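Local atomic coordinates of phosphoethanolamine N-methyltransferase 1 (Haemonchus contortus, PDB entry 4KRG), a protein that probably methylates the amino group of phosphoethanolamine, using S-adenosylmethionine as methyl donor, on the nematode route to phosphocholine. Residues 125-130 with 140-145; 148-151 with 155-158; 269-274 with 307-312; 443-448 with 452-457. All blocks are in the same frame, centred on the assembly; numbering follows the deposited sequence.

Contact 1 of 4, residues 125-130 with 140-145; sequences VFTNWL and IEFLLN. With SAH (S-adenosyl-L-homocysteine), chain D; OPE (phosphoric acid mono-(2-amino-ethyl) ester), chain C.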
# COMPACT_ATOMS: atom_id res chain seq x y z
N VAL A 125 -16.22 -5.46 -4.06
CA VAL A 125 -15.84 -6.65 -3.33
C VAL A 125 -15.02 -6.18 -2.14
O VAL A 125 -13.92 -5.64 -2.31
CB VAL A 125 -15.03 -7.64 -4.21
CG1 VAL A 125 -14.44 -8.78 -3.38
CG2 VAL A 125 -15.90 -8.20 -5.32
N PHE A 126 -15.56 -6.32 -0.94
CA PHE A 126 -14.90 -5.81 0.24
C PHE A 126 -14.33 -6.94 1.08
O PHE A 126 -15.04 -7.88 1.45
CB PHE A 126 -15.86 -5.00 1.11
CG PHE A 126 -15.22 -4.45 2.36
CD1 PHE A 126 -14.57 -3.23 2.34
CD2 PHE A 126 -15.26 -5.17 3.54
CE1 PHE A 126 -13.98 -2.72 3.48
CE2 PHE A 126 -14.65 -4.67 4.70
CZ PHE A 126 -14.01 -3.45 4.66
N THR A 127 -13.04 -6.85 1.38
CA THR A 127 -12.42 -7.77 2.31
C THR A 127 -11.51 -6.99 3.25
O THR A 127 -11.08 -5.88 2.95
CB THR A 127 -11.60 -8.85 1.59
OG1 THR A 127 -10.48 -8.25 0.94
CG2 THR A 127 -12.45 -9.60 0.57
N ASN A 128 -11.21 -7.60 4.39
CA ASN A 128 -10.30 -7.01 5.37
C ASN A 128 -9.75 -8.16 6.20
O ASN A 128 -10.49 -8.80 6.94
CB ASN A 128 -11.05 -5.99 6.25
CG ASN A 128 -10.13 -5.25 7.21
OD1 ASN A 128 -9.49 -4.26 6.85
ND2 ASN A 128 -10.06 -5.72 8.45
N TRP A 129 -8.45 -8.44 6.03
CA TRP A 129 -7.79 -9.62 6.63
C TRP A 129 -8.31 -10.97 6.09
O TRP A 129 -8.90 -11.74 6.83
CB TRP A 129 -7.93 -9.63 8.16
CG TRP A 129 -7.13 -8.62 8.93
CD1 TRP A 129 -5.83 -8.24 8.72
CD2 TRP A 129 -7.59 -7.87 10.06
NE1 TRP A 129 -5.45 -7.30 9.65
CE2 TRP A 129 -6.51 -7.06 10.49
CE3 TRP A 129 -8.80 -7.80 10.75
CZ2 TRP A 129 -6.62 -6.20 11.58
CZ3 TRP A 129 -8.91 -6.95 11.83
CH2 TRP A 129 -7.82 -6.16 12.23
N LEU A 130 -8.06 -11.26 4.81
CA LEU A 130 -8.56 -12.52 4.24
C LEU A 130 -7.54 -13.30 3.40
O LEU A 130 -7.42 -14.52 3.56
CB LEU A 130 -9.84 -12.29 3.43
CG LEU A 130 -10.48 -13.56 2.86
CD1 LEU A 130 -10.93 -14.50 3.98
CD2 LEU A 130 -11.63 -13.23 1.93
N ILE A 140 -4.93 -16.12 -5.92
CA ILE A 140 -5.04 -15.84 -7.35
C ILE A 140 -6.44 -16.21 -7.85
O ILE A 140 -7.08 -15.44 -8.56
CB ILE A 140 -3.96 -16.59 -8.15
CG1 ILE A 140 -2.57 -16.10 -7.73
CG2 ILE A 140 -4.16 -16.38 -9.64
CD1 ILE A 140 -1.44 -17.06 -8.05
N GLU A 141 -6.91 -17.38 -7.44
CA GLU A 141 -8.24 -17.85 -7.82
C GLU A 141 -9.33 -16.94 -7.25
O GLU A 141 -10.32 -16.67 -7.92
CB GLU A 141 -8.43 -19.31 -7.40
CG GLU A 141 -7.54 -20.27 -8.17
CD GLU A 141 -7.72 -21.72 -7.76
OE1 GLU A 141 -7.31 -22.61 -8.54
OE2 GLU A 141 -8.25 -21.97 -6.66
N PHE A 142 -9.14 -16.47 -6.03
CA PHE A 142 -10.07 -15.52 -5.44
C PHE A 142 -10.14 -14.24 -6.26
O PHE A 142 -11.21 -13.70 -6.50
CB PHE A 142 -9.71 -15.19 -3.99
CG PHE A 142 -10.52 -14.05 -3.43
CD1 PHE A 142 -11.81 -14.26 -2.97
CD2 PHE A 142 -10.00 -12.77 -3.38
CE1 PHE A 142 -12.57 -13.21 -2.46
CE2 PHE A 142 -10.74 -11.72 -2.87
CZ PHE A 142 -12.03 -11.94 -2.41
N LEU A 143 -8.98 -13.75 -6.68
CA LEU A 143 -8.91 -12.47 -7.39
C LEU A 143 -9.46 -12.53 -8.80
O LEU A 143 -10.02 -11.56 -9.30
CB LEU A 143 -7.49 -11.92 -7.39
CG LEU A 143 -6.98 -11.48 -6.02
CD1 LEU A 143 -5.48 -11.20 -6.07
CD2 LEU A 143 -7.74 -10.26 -5.51
N LEU A 144 -9.31 -13.68 -9.45
CA LEU A 144 -9.93 -13.89 -10.76
C LEU A 144 -11.45 -14.02 -10.63
O LEU A 144 -12.19 -13.64 -11.54
CB LEU A 144 -9.33 -15.11 -11.46
CG LEU A 144 -7.88 -14.96 -11.95
CD1 LEU A 144 -7.30 -16.29 -12.39
CD2 LEU A 144 -7.79 -13.96 -13.08
N ASN A 145 -11.92 -14.53 -9.50
CA ASN A 145 -13.35 -14.60 -9.23
C ASN A 145 -13.95 -13.22 -8.96
O ASN A 145 -15.01 -12.89 -9.48
CB ASN A 145 -13.63 -15.53 -8.04
CG ASN A 145 -14.03 -16.92 -8.47
OD1 ASN A 145 -14.74 -17.09 -9.46
ND2 ASN A 145 -13.57 -17.92 -7.73
N SAH D . -12.99 -9.08 8.16
CA SAH D . -13.48 -9.03 9.55
CB SAH D . -12.92 -10.28 10.32
CG SAH D . -11.40 -10.41 10.26
SD SAH D . -10.73 -11.97 10.93
C SAH D . -13.09 -7.77 10.21
O SAH D . -12.02 -7.25 9.93
OXT SAH D . -13.66 -7.45 11.23
C5' SAH D . -10.99 -13.20 9.63
C4' SAH D . -12.33 -13.54 9.25
O4' SAH D . -12.31 -14.16 7.93
C3' SAH D . -12.92 -14.54 10.17
O3' SAH D . -14.28 -14.25 10.35
C2' SAH D . -12.78 -15.80 9.47
O2' SAH D . -13.76 -16.71 9.87
C1' SAH D . -12.93 -15.41 8.05
N9 SAH D . -12.33 -16.38 7.07
C8 SAH D . -11.05 -16.77 6.98
N7 SAH D . -10.94 -17.53 5.89
C5 SAH D . -12.13 -17.62 5.29
C6 SAH D . -12.59 -18.28 4.13
N6 SAH D . -11.74 -19.04 3.35
N1 SAH D . -13.88 -18.16 3.81
C2 SAH D . -14.73 -17.44 4.54
N3 SAH D . -14.32 -16.80 5.65
C4 SAH D . -13.04 -16.87 6.04
CA OPE C . -5.23 -10.01 12.69
CB OPE C . -6.69 -10.30 12.76
O1 OPE C . -2.71 -10.44 14.01
O2 OPE C . -2.23 -10.17 11.63
O3 OPE C . -2.35 -12.47 12.58
O4 OPE C . -4.43 -11.08 12.34
N OPE C . -7.29 -10.95 11.62
P OPE C . -2.89 -11.06 12.65
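F142 reaches across from helix 136-149 and puts the far end of its ring against V125, T127 and L130, burying more surface here than any other residue. Its CG stands opposite the backbone N (chi1 171°), which sends the ring straight out from the helix toward the strand. CZ does most of the work: it meets CG2 of T127 at 3.8 Å and CG1 of V125 at 4.1 Å, both methyls approaching the ring obliquely. L130 comes in more loosely, with CD2 4.5 Å from CE1 of F142. No hydrogen bond crosses, so the join is van der Waals packing. L130 faces two ways, because its other methyl, CD1, lies 3.6 Å from N7 of the S-adenosylhomocysteine adenine. The N128 carbonyl O takes a hydrogen bond from the homocysteine N at 2.8 Å, while N128 ND2 gives one to the ligand's carboxylate O at 2.9 Å. W129 carries N128 ND2 over one face and, on the opposite face, CB of phosphoethanolamine 3.7 Å above the ring centre. This is the end of the fourth strand of a Rossmann-like methyltransferase domain, where the spent cofactor and phosphoethanolamine lie side by side. Strand 122-126 runs between strands 60-64 and 154-161, helix 136-149 packs on its V125 side, and F142 also touches I64 next door.

Contact 2 of 4, residues 148-151 with 155-158; sequences RWLR and YIHL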
# COMPACT_ATOMS: atom_id res chain seq x y z
N ARG A 148 -14.38 -11.57 -12.17
CA ARG A 148 -15.57 -12.05 -12.86
C ARG A 148 -16.85 -11.40 -12.33
O ARG A 148 -17.73 -11.04 -13.10
CB ARG A 148 -15.66 -13.57 -12.71
CG ARG A 148 -16.88 -14.21 -13.34
CD ARG A 148 -16.97 -15.68 -13.00
NE ARG A 148 -18.07 -16.34 -13.69
CZ ARG A 148 -17.99 -16.83 -14.93
NH1 ARG A 148 -16.86 -16.72 -15.61
NH2 ARG A 148 -19.04 -17.42 -15.48
N TRP A 149 -16.93 -11.26 -11.01
CA TRP A 149 -18.13 -10.76 -10.34
C TRP A 149 -18.31 -9.26 -10.44
O TRP A 149 -19.42 -8.76 -10.38
CB TRP A 149 -18.06 -11.12 -8.86
CG TRP A 149 -17.94 -12.58 -8.61
CD1 TRP A 149 -18.32 -13.59 -9.44
CD2 TRP A 149 -17.39 -13.20 -7.44
NE1 TRP A 149 -18.05 -14.81 -8.85
CE2 TRP A 149 -17.47 -14.59 -7.63
CE3 TRP A 149 -16.83 -12.70 -6.26
CZ2 TRP A 149 -17.03 -15.50 -6.67
CZ3 TRP A 149 -16.39 -13.60 -5.31
CH2 TRP A 149 -16.49 -14.99 -5.52
N LEU A 150 -17.20 -8.54 -10.56
CA LEU A 150 -17.26 -7.09 -10.59
C LEU A 150 -17.81 -6.55 -11.90
O LEU A 150 -17.51 -7.07 -12.98
CB LEU A 150 -15.87 -6.50 -10.33
CG LEU A 150 -15.45 -6.38 -8.87
CD1 LEU A 150 -13.99 -5.97 -8.77
CD2 LEU A 150 -16.33 -5.36 -8.18
N ARG A 151 -18.64 -5.51 -11.81
CA ARG A 151 -19.00 -4.73 -12.99
C ARG A 151 -17.82 -3.85 -13.40
O ARG A 151 -16.94 -3.58 -12.59
CB ARG A 151 -20.24 -3.87 -12.69
CG ARG A 151 -21.53 -4.65 -12.77
CD ARG A 151 -22.72 -3.87 -12.25
NE ARG A 151 -23.73 -4.80 -11.76
CZ ARG A 151 -24.09 -4.92 -10.49
NH1 ARG A 151 -23.55 -4.13 -9.57
NH2 ARG A 151 -25.00 -5.81 -10.13
N TYR A 155 -14.89 -1.86 -7.90
CA TYR A 155 -13.71 -1.82 -7.04
C TYR A 155 -13.61 -3.04 -6.15
O TYR A 155 -14.61 -3.71 -5.86
CB TYR A 155 -13.79 -0.61 -6.12
CG TYR A 155 -13.57 0.73 -6.78
CD1 TYR A 155 -12.31 1.31 -6.82
CD2 TYR A 155 -14.64 1.44 -7.32
CE1 TYR A 155 -12.12 2.55 -7.40
CE2 TYR A 155 -14.45 2.68 -7.90
CZ TYR A 155 -13.20 3.22 -7.93
OH TYR A 155 -13.01 4.45 -8.50
N ILE A 156 -12.39 -3.34 -5.71
CA ILE A 156 -12.16 -4.32 -4.66
C ILE A 156 -11.26 -3.69 -3.60
O ILE A 156 -10.28 -3.00 -3.93
CB ILE A 156 -11.57 -5.66 -5.21
CG1 ILE A 156 -11.18 -6.59 -4.06
CG2 ILE A 156 -10.39 -5.42 -6.14
CD1 ILE A 156 -10.77 -7.98 -4.53
N HIS A 157 -11.62 -3.87 -2.34
CA HIS A 157 -10.78 -3.43 -1.25
C HIS A 157 -10.16 -4.65 -0.59
O HIS A 157 -10.85 -5.62 -0.28
CB HIS A 157 -11.58 -2.66 -0.20
CG HIS A 157 -10.78 -2.29 1.01
ND1 HIS A 157 -10.61 -3.16 2.07
CD2 HIS A 157 -10.10 -1.17 1.32
CE1 HIS A 157 -9.86 -2.58 2.99
NE2 HIS A 157 -9.53 -1.37 2.56
N LEU A 158 -8.85 -4.60 -0.37
CA LEU A 158 -8.16 -5.64 0.38
C LEU A 158 -7.29 -4.99 1.44
O LEU A 158 -6.81 -3.88 1.26
CB LEU A 158 -7.31 -6.49 -0.55
CG LEU A 158 -8.09 -7.13 -1.69
CD1 LEU A 158 -7.36 -6.94 -3.01
CD2 LEU A 158 -8.31 -8.60 -1.43
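L150 lays both of its methyl groups on the backbone of Y155, with CD2 3.3 Å and CD1 3.7 Å from the carbonyl O of Y155. The leucine is the first residue to leave the helical path after helix 136-149, and its side chain points at the strand. CG sits beside the backbone N and opposite the carbonyl carbon (chi1 -83°), which brings both methyls up to that oxygen from the L150 side. Y155 answers with main chain alone: its CB turns away from L150, and its ring packs with L235 and K237 of strand 231-240. I156 lies alongside, its CB 4.3 Å from CD1 of L150, while the rest of its side chain runs on to F142, L143 and A146 under the helix. The connection is thus closed where the helix between the fourth and fifth strands of the Rossmann-like fold hands over to strand 154-161. Strand 122-126 lies beside it, bonding through its backbone to both R151 and Y155. No hydrogen bond joins the two segments. The Y155 carbonyl bonds to the backbone N of V125 and the L150 carbonyl to the K238 amino group, which leaves the leucine methyls to add apolar cover.

Contact 3 of 4, residues 269-274 with 307-312; sequences EKLDNE and SPFLHV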
# COMPACT_ATOMS: atom_id res chain seq x y z
N GLU A 269 18.27 -7.31 0.89
CA GLU A 269 19.70 -7.45 1.13
C GLU A 269 20.48 -6.20 0.77
O GLU A 269 21.51 -5.90 1.37
CB GLU A 269 20.27 -8.62 0.33
CG GLU A 269 19.78 -9.98 0.76
CD GLU A 269 20.35 -11.10 -0.09
OE1 GLU A 269 20.66 -10.84 -1.28
OE2 GLU A 269 20.50 -12.22 0.43
N LYS A 270 20.01 -5.48 -0.24
CA LYS A 270 20.68 -4.26 -0.65
C LYS A 270 20.35 -3.08 0.26
O LYS A 270 21.21 -2.25 0.54
CB LYS A 270 20.33 -3.91 -2.10
CG LYS A 270 20.78 -4.95 -3.11
CD LYS A 270 20.48 -4.49 -4.53
CE LYS A 270 20.70 -5.61 -5.53
NZ LYS A 270 20.12 -5.28 -6.87
N LEU A 271 19.11 -3.02 0.73
CA LEU A 271 18.61 -1.80 1.34
C LEU A 271 18.40 -1.79 2.86
O LEU A 271 18.35 -0.73 3.46
CB LEU A 271 17.32 -1.36 0.64
CG LEU A 271 17.54 -0.66 -0.70
CD1 LEU A 271 16.23 -0.40 -1.40
CD2 LEU A 271 18.27 0.65 -0.47
N ASP A 272 18.27 -2.96 3.48
CA ASP A 272 17.89 -3.00 4.89
C ASP A 272 18.91 -2.40 5.87
O ASP A 272 18.54 -1.88 6.93
CB ASP A 272 17.51 -4.42 5.33
CG ASP A 272 16.17 -4.87 4.77
OD1 ASP A 272 15.43 -4.04 4.19
OD2 ASP A 272 15.86 -6.07 4.93
N ASN A 273 20.19 -2.45 5.54
CA ASN A 273 21.19 -1.87 6.44
C ASN A 273 21.51 -0.41 6.16
O ASN A 273 22.48 0.13 6.70
CB ASN A 273 22.47 -2.71 6.45
CG ASN A 273 22.32 -3.99 7.25
OD1 ASN A 273 21.71 -4.00 8.32
ND2 ASN A 273 22.88 -5.07 6.73
N GLU A 274 20.69 0.24 5.34
CA GLU A 274 20.97 1.62 4.96
C GLU A 274 20.99 2.53 6.18
O GLU A 274 19.95 2.79 6.80
CB GLU A 274 19.96 2.15 3.93
CG GLU A 274 20.44 3.44 3.27
CD GLU A 274 19.37 4.18 2.48
OE1 GLU A 274 18.21 4.24 2.94
OE2 GLU A 274 19.71 4.73 1.41
N SER A 307 18.37 4.90 -10.02
CA SER A 307 19.07 4.10 -9.03
C SER A 307 18.18 3.84 -7.84
O SER A 307 17.43 4.71 -7.43
CB SER A 307 20.33 4.83 -8.57
OG SER A 307 20.81 4.29 -7.35
N PRO A 308 18.27 2.63 -7.25
CA PRO A 308 17.48 2.36 -6.05
C PRO A 308 17.92 3.21 -4.86
O PRO A 308 17.15 3.42 -3.91
CB PRO A 308 17.76 0.88 -5.78
CG PRO A 308 19.07 0.61 -6.43
CD PRO A 308 19.10 1.48 -7.65
N PHE A 309 19.15 3.69 -4.91
CA PHE A 309 19.74 4.46 -3.82
C PHE A 309 19.47 5.96 -3.92
O PHE A 309 19.81 6.71 -3.01
CB PHE A 309 21.24 4.18 -3.73
CG PHE A 309 21.56 2.71 -3.68
CD1 PHE A 309 21.04 1.92 -2.67
CD2 PHE A 309 22.37 2.13 -4.64
CE1 PHE A 309 21.32 0.57 -2.62
CE2 PHE A 309 22.65 0.78 -4.59
CZ PHE A 309 22.13 -0.00 -3.58
N LEU A 310 18.88 6.38 -5.03
CA LEU A 310 18.53 7.79 -5.21
C LEU A 310 17.16 8.04 -4.59
O LEU A 310 16.12 7.74 -5.18
CB LEU A 310 18.53 8.17 -6.69
CG LEU A 310 18.24 9.63 -7.04
CD1 LEU A 310 19.13 10.57 -6.25
CD2 LEU A 310 18.42 9.86 -8.53
N HIS A 311 17.16 8.59 -3.38
CA HIS A 311 15.93 8.91 -2.66
C HIS A 311 16.20 9.89 -1.53
O HIS A 311 17.33 10.34 -1.34
CB HIS A 311 15.26 7.63 -2.13
CG HIS A 311 16.01 6.97 -1.01
ND1 HIS A 311 15.37 6.38 0.06
CD2 HIS A 311 17.33 6.80 -0.80
CE1 HIS A 311 16.27 5.88 0.88
NE2 HIS A 311 17.47 6.12 0.38
N VAL A 312 15.15 10.21 -0.79
CA VAL A 312 15.19 11.18 0.30
C VAL A 312 15.14 10.41 1.61
O VAL A 312 14.35 9.49 1.76
CB VAL A 312 13.96 12.11 0.24
CG1 VAL A 312 13.90 13.01 1.46
CG2 VAL A 312 13.97 12.94 -1.04
O HOH W 1 21.03 6.60 -0.59
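E274 and H311 come from opposite directions and join through one hydrogen bond: NE2 of H311 donates to OE2 of E274 at 2.8 Å, with an N-H...O angle of 159°. E274 CG stands opposite its backbone N (chi1 -165°) and the chain runs extended from there, which carries the carboxylate across to H311. The carboxylate uses its syn lone pair, and its plane lies only 11° from that of the imidazole. A water bridges beside this bond, donating to OE2 of E274 at 3.0 Å and to the carbonyl O of F309 at 2.7 Å. Next to the polar pair, CD2 of L271 touches the edge of the F309 ring, 3.7 Å from CE1, and P308 CG lies 3.9 Å above the centre of one ring face.

Each side is shaped by a type I beta turn. One, from L271 to E274, follows on from helix 249-271, and its backbone bond runs from E274 N to L271 O. The other, S307 to L310, is joined by an ST turn in which S307 OG accepts from F309 N at 3.0 Å. This second turn lies in the loop between strand 297-302, apparently the first strand of a second Rossmann-like domain, and helix 314-321. Farther out, S277 and T279 hydroxyls hydrogen-bond to the H311 carbonyl, L271 also packs on L334 and T337 of helix 332-345, and F309 rests against L450.

Contact 4 of 4, residues 443-448 with 452-457; sequences SFIKDH and VELSGC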
# COMPACT_ATOMS: atom_id res chain seq x y z
N SER A 443 31.12 7.64 -1.26
CA SER A 443 31.31 7.46 0.18
C SER A 443 30.25 6.53 0.73
O SER A 443 30.52 5.70 1.59
CB SER A 443 31.23 8.80 0.92
OG SER A 443 32.30 9.66 0.56
N PHE A 444 29.03 6.68 0.23
CA PHE A 444 27.89 5.90 0.67
C PHE A 444 28.00 4.43 0.26
O PHE A 444 27.68 3.53 1.04
CB PHE A 444 26.61 6.52 0.11
CG PHE A 444 25.42 5.61 0.15
CD1 PHE A 444 24.62 5.54 1.27
CD2 PHE A 444 25.07 4.85 -0.97
CE1 PHE A 444 23.50 4.71 1.30
CE2 PHE A 444 23.97 4.01 -0.95
CZ PHE A 444 23.18 3.94 0.18
N ILE A 445 28.45 4.19 -0.96
CA ILE A 445 28.58 2.82 -1.47
C ILE A 445 29.68 2.04 -0.76
O ILE A 445 29.49 0.87 -0.39
CB ILE A 445 28.82 2.85 -3.00
CG1 ILE A 445 27.49 3.02 -3.73
CG2 ILE A 445 29.54 1.62 -3.47
CD1 ILE A 445 27.65 3.37 -5.20
N LYS A 446 30.82 2.68 -0.56
CA LYS A 446 31.94 2.02 0.11
C LYS A 446 31.58 1.71 1.56
O LYS A 446 31.94 0.66 2.09
CB LYS A 446 33.17 2.92 0.07
CG LYS A 446 33.65 3.30 -1.32
CD LYS A 446 34.21 2.11 -2.06
CE LYS A 446 34.96 2.56 -3.32
NZ LYS A 446 35.59 1.42 -4.03
N ASP A 447 30.88 2.65 2.19
CA ASP A 447 30.50 2.56 3.59
C ASP A 447 29.55 1.40 3.85
O ASP A 447 29.58 0.78 4.91
CB ASP A 447 29.83 3.86 4.02
CG ASP A 447 29.61 3.94 5.51
OD1 ASP A 447 30.19 3.14 6.27
OD2 ASP A 447 28.86 4.84 5.94
N HIS A 448 28.70 1.13 2.87
CA HIS A 448 27.72 0.05 2.97
C HIS A 448 28.19 -1.22 2.26
O HIS A 448 27.47 -2.23 2.25
CB HIS A 448 26.36 0.50 2.44
CG HIS A 448 25.70 1.54 3.29
ND1 HIS A 448 25.96 2.89 3.17
CD2 HIS A 448 24.80 1.43 4.30
CE1 HIS A 448 25.25 3.56 4.04
NE2 HIS A 448 24.53 2.70 4.75
N VAL A 452 28.46 -1.98 -6.21
CA VAL A 452 27.74 -1.40 -7.33
C VAL A 452 28.47 -0.16 -7.83
O VAL A 452 29.40 0.33 -7.18
CB VAL A 452 26.30 -1.05 -6.94
CG1 VAL A 452 25.63 -2.22 -6.23
CG2 VAL A 452 26.28 0.17 -6.04
N GLU A 453 28.07 0.34 -9.00
CA GLU A 453 28.70 1.53 -9.55
C GLU A 453 27.93 2.76 -9.13
O GLU A 453 26.82 2.65 -8.62
CB GLU A 453 28.76 1.45 -11.08
CG GLU A 453 29.46 0.22 -11.62
CD GLU A 453 30.90 0.11 -11.17
OE1 GLU A 453 31.52 1.17 -10.91
OE2 GLU A 453 31.42 -1.02 -11.07
N LEU A 454 28.51 3.94 -9.34
CA LEU A 454 27.80 5.18 -9.06
C LEU A 454 26.68 5.31 -10.08
O LEU A 454 26.77 4.75 -11.17
CB LEU A 454 28.74 6.39 -9.17
CG LEU A 454 29.44 6.86 -7.89
CD1 LEU A 454 30.24 5.74 -7.28
CD2 LEU A 454 30.34 8.06 -8.16
N SER A 455 25.62 6.03 -9.71
CA SER A 455 24.53 6.34 -10.63
C SER A 455 25.10 6.86 -11.95
O SER A 455 24.60 6.53 -13.02
CB SER A 455 23.59 7.37 -10.03
OG SER A 455 24.23 8.61 -9.87
N GLY A 456 26.16 7.67 -11.86
CA GLY A 456 26.93 8.06 -13.02
C GLY A 456 26.36 9.26 -13.75
O GLY A 456 26.77 9.55 -14.88
N CYS A 457 25.43 9.95 -13.11
CA CYS A 457 24.78 11.11 -13.71
C CYS A 457 25.31 12.40 -13.11
O CYS A 457 25.94 12.39 -12.06
CB CYS A 457 23.27 11.04 -13.48
SG CYS A 457 22.47 9.78 -14.43
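I445 packs on V452, E453 and L454 without any ring between them; the flat groups stand just to the side, on the helix. The H448 imidazole holds the F444 carbonyl at its edge, with ND1 donating to F444 O at 2.8 Å and an N-H...O angle of 162°. The fold is consistent with the far edge of a class I methyltransferase sheet: helix 434-448 follows strand 428-432, and the chain then turns back into strand 458-465, which runs antiparallel between 428-432 and 400-408.

The F444 oxygen lies only 4° out of the H448 ring plane, and it also accepts the helical bond from H448 N, so two donors from one residue grip it. Such a grip would hold the imidazole against the backbone one turn back. Beyond it, the H448 ring meets that of Y276, and NE2 bonds to the backbone N of K275. The F444 ring leans on E274 and L450. I445 closes the return to strand 458-465. Its CG1 sits beside the backbone N and opposite the carbonyl carbon (chi1 -82°), with CD1 extended beyond it, which carries the methyl out to the returning chain. There CD1 meets CG2 of V452 at 3.6 Å, the two side chains crossing at a slant. V452 in turn touches F309, while L454 packs back along the helix on L438, E441 and V442, and E441 accepts a hydrogen bond from S455 N. CD1 of I445 also lies 3.6 Å from the E453 carbonyl O and 4.1 Å from CD1 of L454.

In the fold
From the N terminus the chain first builds one Rossmann-like domain, where contact 1 closes the loop from strand 122-126 into helix 136-149 and contact 2 closes the short turn from that helix into strand 154-161. The two follow in series and touch, V125 O and T127 O both meeting H157. What is apparently a second such domain lies across the chain's centre, with contact 3 centred about 32 Å from the centre of contact 1. Contact 3 spans the longest separation, tying helix 249-271 and the turn after it to the loop after strand 297-302. Contact 4 then closes the turn from helix 434-448 toward the last strand. None nest or cross, but contacts 3 and 4 touch through F444, H448, E274 and F309.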